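Local coordinates for protein purine nucleoside phosphorylase (Schistosoma mansoni, PDB 5KO5) that probably catalyses the reversible phosphorolysis of purine nucleosides to the free base and ribose 1-phosphate, and here holds cytosine in its pocket, at residues N146-G158 / T223-I235. Residues are numbered along the deposited sequence; the frame is centred on the assembly and turned at random.
Sequences NNVLVGPNQDEFG and TVPEVIIACHCGI. With EDO (1,2-ethanediol), chain E.
The imidazole of His232 lies between Gly158 and Leu149: Gly158 CA sits over one face, 3.6 Å from the ring centroid and shifted toward the rim, and Leu149 CD2 over the centre of the opposite face, 4.2 Å from the centroid, both CH-pi contacts. Gln154 O meets the ring edge in plane, while Gln154 CB lies at the edge of the Phe157 ring. With CG anti to the backbone N (chi1 177°), the imidazole reaches out from the last helical turn, and His232 NE2 donates to a lone pair of Asn153 OD1 at 2.9 Å, a bent bond (N-H...O 140°) with the acceptor tilted out of the ring plane. The Asn153 amide, turned 81° from the imidazole, is fixed in its rotation by this bond and by ND2 donating to Gly158 O and Asp155 OD1. Cys233 CA makes a CA-H...O contact with Phe157 O at 3.1 Å. Further along, Leu149 CD1 packs on Ile228 CG2 at 3.5 Å, and Val148 CG1 fits among Pro225 O, Ile228 CG2 and Ile229 CD1. Asn147 OD1 accepts from Leu149 N in an Asx turn, within a type I turn that directs Val148 and Leu149 toward the helix; Asn147 ND2 hydrogen-bonds Thr201 OG1 of a second subunit. Loop 146-158 thus packs along helix 224-232, which ends in a Schellman motif with Gly234 at C-prime, in the phosphorylase-superfamily fold, here a trimer.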
loop_
_atom_site.group_PDB
_atom_site.type_symbol
_atom_site.label_atom_id
_atom_site.label_comp_id
_atom_site.label_asym_id
_atom_site.label_seq_id
_atom_site.Cartn_x
_atom_site.Cartn_y
_atom_site.Cartn_z
ATOM N N ASN A 146 1.403 -0.736 5.176
ATOM C CA ASN A 146 0.552 0.051 6.062
ATOM C C ASN A 146 -0.225 -0.818 7.052
ATOM O O ASN A 146 -1.294 -0.423 7.524
ATOM C CB ASN A 146 -0.374 0.964 5.256
ATOM C CG ASN A 146 0.314 2.229 4.783
ATOM O OD1 ASN A 146 1.273 2.710 5.407
ATOM N ND2 ASN A 146 -0.169 2.790 3.685
ATOM N N ASN A 147 0.286 -1.995 7.396
ATOM C CA ASN A 147 -0.339 -2.801 8.441
ATOM C C ASN A 147 -0.419 -1.980 9.725
ATOM O O ASN A 147 0.493 -1.208 10.050
ATOM C CB ASN A 147 0.529 -4.047 8.665
ATOM C CG ASN A 147 -0.165 -5.151 9.458
ATOM O OD1 ASN A 147 -0.455 -5.001 10.657
ATOM N ND2 ASN A 147 -0.382 -6.295 8.799
ATOM N N VAL A 148 -1.520 -2.161 10.467
ATOM C CA VAL A 148 -1.709 -1.462 11.738
ATOM C C VAL A 148 -0.613 -1.771 12.757
ATOM O O VAL A 148 -0.408 -0.984 13.690
ATOM C CB VAL A 148 -3.128 -1.752 12.283
ATOM C CG1 VAL A 148 -3.230 -3.191 12.753
ATOM C CG2 VAL A 148 -3.482 -0.790 13.418
ATOM N N LEU A 149 0.120 -2.888 12.593
ATOM C CA LEU A 149 1.204 -3.229 13.510
ATOM C C LEU A 149 2.585 -2.747 13.061
ATOM O O LEU A 149 3.561 -2.989 13.787
ATOM C CB LEU A 149 1.231 -4.749 13.775
ATOM C CG LEU A 149 0.165 -5.266 14.743
ATOM C CD1 LEU A 149 0.175 -6.792 14.739
ATOM C CD2 LEU A 149 0.415 -4.724 16.163
ATOM N N VAL A 150 2.704 -2.067 11.913
ATOM C CA VAL A 150 4.010 -1.522 11.551
ATOM C C VAL A 150 4.468 -0.559 12.630
ATOM O O VAL A 150 3.715 0.334 13.049
ATOM C CB VAL A 150 3.952 -0.845 10.174
ATOM C CG1 VAL A 150 5.236 -0.028 9.934
ATOM C CG2 VAL A 150 3.801 -1.869 9.077
ATOM N N GLY A 151 5.723 -0.715 13.061
ATOM C CA GLY A 151 6.289 0.041 14.152
ATOM C C GLY A 151 6.911 -0.909 15.151
ATOM O O GLY A 151 6.866 -2.133 14.985
ATOM N N PRO A 152 7.475 -0.376 16.228
ATOM C CA PRO A 152 8.015 -1.253 17.275
ATOM C C PRO A 152 6.914 -2.154 17.808
ATOM O O PRO A 152 5.755 -1.746 17.907
ATOM C CB PRO A 152 8.483 -0.273 18.351
ATOM C CG PRO A 152 7.709 0.995 18.083
ATOM C CD PRO A 152 7.556 1.051 16.589
ATOM N N ASN A 153 7.266 -3.397 18.124
ATOM C CA ASN A 153 6.304 -4.265 18.793
ATOM C C ASN A 153 6.173 -3.904 20.267
ATOM O O ASN A 153 7.159 -3.607 20.945
ATOM C CB ASN A 153 6.703 -5.735 18.687
ATOM C CG ASN A 153 5.587 -6.655 19.160
ATOM O OD1 ASN A 153 4.487 -6.608 18.620
ATOM N ND2 ASN A 153 5.853 -7.477 20.169
ATOM N N GLN A 154 4.942 -3.961 20.765
ATOM C CA GLN A 154 4.664 -3.776 22.188
ATOM C C GLN A 154 4.533 -5.172 22.796
ATOM O O GLN A 154 3.467 -5.797 22.765
ATOM C CB GLN A 154 3.418 -2.915 22.378
ATOM C CG GLN A 154 3.517 -1.558 21.682
ATOM C CD GLN A 154 4.727 -0.748 22.114
ATOM O OE1 GLN A 154 5.233 -0.895 23.226
ATOM N NE2 GLN A 154 5.200 0.120 21.221
ATOM N N ASP A 155 5.651 -5.660 23.342
ATOM C CA ASP A 155 5.768 -7.064 23.737
ATOM C C ASP A 155 4.761 -7.461 24.811
ATOM O O ASP A 155 4.340 -8.626 24.870
ATOM C CB ASP A 155 7.183 -7.347 24.255
ATOM C CG ASP A 155 8.256 -7.138 23.189
ATOM O OD1 ASP A 155 8.004 -7.452 22.016
ATOM O OD2 ASP A 155 9.365 -6.671 23.533
ATOM N N GLU A 156 4.366 -6.522 25.677
ATOM C CA GLU A 156 3.424 -6.861 26.738
ATOM C C GLU A 156 2.060 -7.247 26.194
ATOM O O GLU A 156 1.288 -7.919 26.893
ATOM C CB GLU A 156 3.259 -5.688 27.702
ATOM C CG GLU A 156 4.512 -5.337 28.459
ATOM C CD GLU A 156 5.369 -4.323 27.743
ATOM O OE1 GLU A 156 5.163 -4.098 26.524
ATOM O OE2 GLU A 156 6.250 -3.745 28.408
ATOM N N PHE A 157 1.740 -6.832 24.971
ATOM C CA PHE A 157 0.451 -7.176 24.393
ATOM C C PHE A 157 0.496 -8.416 23.520
ATOM O O PHE A 157 -0.467 -9.189 23.515
ATOM C CB PHE A 157 -0.133 -5.984 23.626
ATOM C CG PHE A 157 -0.523 -4.854 24.523
ATOM C CD1 PHE A 157 -1.686 -4.927 25.275
ATOM C CD2 PHE A 157 0.284 -3.738 24.650
ATOM C CE1 PHE A 157 -2.041 -3.897 26.135
ATOM C CE2 PHE A 157 -0.074 -2.701 25.500
ATOM C CZ PHE A 157 -1.229 -2.788 26.242
ATOM N N GLY A 158 1.592 -8.654 22.800
ATOM C CA GLY A 158 1.612 -9.754 21.869
ATOM C C GLY A 158 2.928 -9.876 21.148
ATOM O O GLY A 158 3.867 -9.112 21.378
ATOM N N THR A 223 -12.334 -2.365 10.082
ATOM C CA THR A 223 -12.467 -3.682 10.702
ATOM C C THR A 223 -11.147 -4.436 10.803
ATOM O O THR A 223 -10.755 -4.838 11.899
ATOM C CB THR A 223 -13.552 -4.497 10.005
ATOM O OG1 THR A 223 -14.797 -3.797 10.157
ATOM C CG2 THR A 223 -13.678 -5.880 10.634
ATOM N N VAL A 224 -10.453 -4.632 9.684
ATOM C CA VAL A 224 -9.186 -5.361 9.668
ATOM C C VAL A 224 -8.158 -4.783 10.645
ATOM O O VAL A 224 -7.496 -5.563 11.349
ATOM C CB VAL A 224 -8.667 -5.524 8.228
ATOM C CG1 VAL A 224 -7.219 -6.015 8.207
ATOM C CG2 VAL A 224 -9.575 -6.484 7.455
ATOM N N PRO A 225 -7.995 -3.460 10.771
ATOM C CA PRO A 225 -7.018 -2.963 11.764
ATOM C C PRO A 225 -7.374 -3.373 13.180
ATOM O O PRO A 225 -6.512 -3.859 13.924
ATOM C CB PRO A 225 -7.050 -1.436 11.566
ATOM C CG PRO A 225 -7.507 -1.268 10.111
ATOM C CD PRO A 225 -8.524 -2.369 9.923
ATOM N N GLU A 226 -8.653 -3.255 13.537
ATOM C CA GLU A 226 -9.079 -3.626 14.883
ATOM C C GLU A 226 -8.935 -5.117 15.107
ATOM O O GLU A 226 -8.529 -5.543 16.198
ATOM C CB GLU A 226 -10.537 -3.217 15.107
ATOM C CG GLU A 226 -10.761 -1.731 15.150
ATOM C CD GLU A 226 -11.253 -1.175 13.836
ATOM O OE1 GLU A 226 -10.744 -1.610 12.791
ATOM O OE2 GLU A 226 -12.147 -0.298 13.851
ATOM N N VAL A 227 -9.289 -5.926 14.100
ATOM C CA VAL A 227 -9.131 -7.374 14.188
ATOM C C VAL A 227 -7.686 -7.738 14.489
ATOM O O VAL A 227 -7.411 -8.615 15.318
ATOM C CB VAL A 227 -9.612 -8.050 12.888
ATOM C CG1 VAL A 227 -9.243 -9.528 12.898
ATOM C CG2 VAL A 227 -11.118 -7.882 12.713
ATOM N N ILE A 228 -6.741 -7.080 13.815
ATOM C CA ILE A 228 -5.336 -7.425 13.983
ATOM C C ILE A 228 -4.851 -7.039 15.372
ATOM O O ILE A 228 -4.146 -7.811 16.025
ATOM C CB ILE A 228 -4.506 -6.793 12.859
ATOM C CG1 ILE A 228 -4.791 -7.548 11.559
ATOM C CG2 ILE A 228 -3.008 -6.791 13.191
ATOM C CD1 ILE A 228 -4.182 -6.905 10.301
ATOM N N ILE A 229 -5.232 -5.852 15.858
ATOM C CA ILE A 229 -4.806 -5.460 17.202
ATOM C C ILE A 229 -5.400 -6.403 18.238
ATOM O O ILE A 229 -4.712 -6.823 19.177
ATOM C CB ILE A 229 -5.150 -3.981 17.482
ATOM C CG1 ILE A 229 -4.418 -3.058 16.502
ATOM C CG2 ILE A 229 -4.787 -3.628 18.934
ATOM C CD1 ILE A 229 -2.885 -3.237 16.465
ATOM N N ALA A 230 -6.672 -6.771 18.070
ATOM C CA ALA A 230 -7.309 -7.713 18.988
ATOM C C ALA A 230 -6.611 -9.071 18.950
ATOM O O ALA A 230 -6.278 -9.642 20.000
ATOM C CB ALA A 230 -8.790 -7.858 18.633
ATOM N N CYS A 231 -6.374 -9.597 17.742
ATOM C CA CYS A 231 -5.715 -10.891 17.603
ATOM C C CYS A 231 -4.327 -10.861 18.230
ATOM O O CYS A 231 -3.917 -11.808 18.913
ATOM C CB CYS A 231 -5.635 -11.241 16.116
ATOM S SG CYS A 231 -4.852 -12.831 15.754
ATOM N N HIS A 232 -3.604 -9.759 18.031
ATOM C CA HIS A 232 -2.262 -9.625 18.580
ATOM C C HIS A 232 -2.263 -9.773 20.101
ATOM O O HIS A 232 -1.354 -10.392 20.667
ATOM C CB HIS A 232 -1.702 -8.273 18.122
ATOM C CG HIS A 232 -0.350 -7.944 18.662
ATOM N ND1 HIS A 232 -0.170 -7.116 19.749
ATOM C CD2 HIS A 232 0.887 -8.286 18.235
ATOM C CE1 HIS A 232 1.125 -6.977 19.979
ATOM N NE2 HIS A 232 1.789 -7.684 19.081
ATOM N N CYS A 233 -3.285 -9.237 20.778
ATOM C CA CYS A 233 -3.324 -9.292 22.237
ATOM C C CYS A 233 -4.274 -10.361 22.781
ATOM O O CYS A 233 -4.612 -10.332 23.972
ATOM C CB CYS A 233 -3.603 -7.909 22.838
ATOM S SG CYS A 233 -5.282 -7.269 22.620
ATOM N N GLY A 234 -4.693 -11.314 21.950
ATOM C CA GLY A 234 -5.430 -12.469 22.439
ATOM C C GLY A 234 -6.925 -12.293 22.626
ATOM O O GLY A 234 -7.547 -13.111 23.316
ATOM N N ILE A 235 -7.524 -11.260 22.045
ATOM C CA ILE A 235 -8.963 -11.039 22.106
ATOM C C ILE A 235 -9.600 -11.742 20.913
ATOM O O ILE A 235 -9.175 -11.551 19.766
ATOM C CB ILE A 235 -9.274 -9.530 22.099
ATOM C CG1 ILE A 235 -8.787 -8.876 23.395
ATOM C CG2 ILE A 235 -10.769 -9.275 21.898
ATOM C CD1 ILE A 235 -8.949 -7.376 23.409
HETATM C C1 EDO E . -1.714 -7.201 28.057
HETATM O O1 EDO E . -1.899 -8.135 26.983
HETATM C C2 EDO E . -1.882 -7.892 29.403
HETATM O O2 EDO E . -3.273 -8.109 29.682
#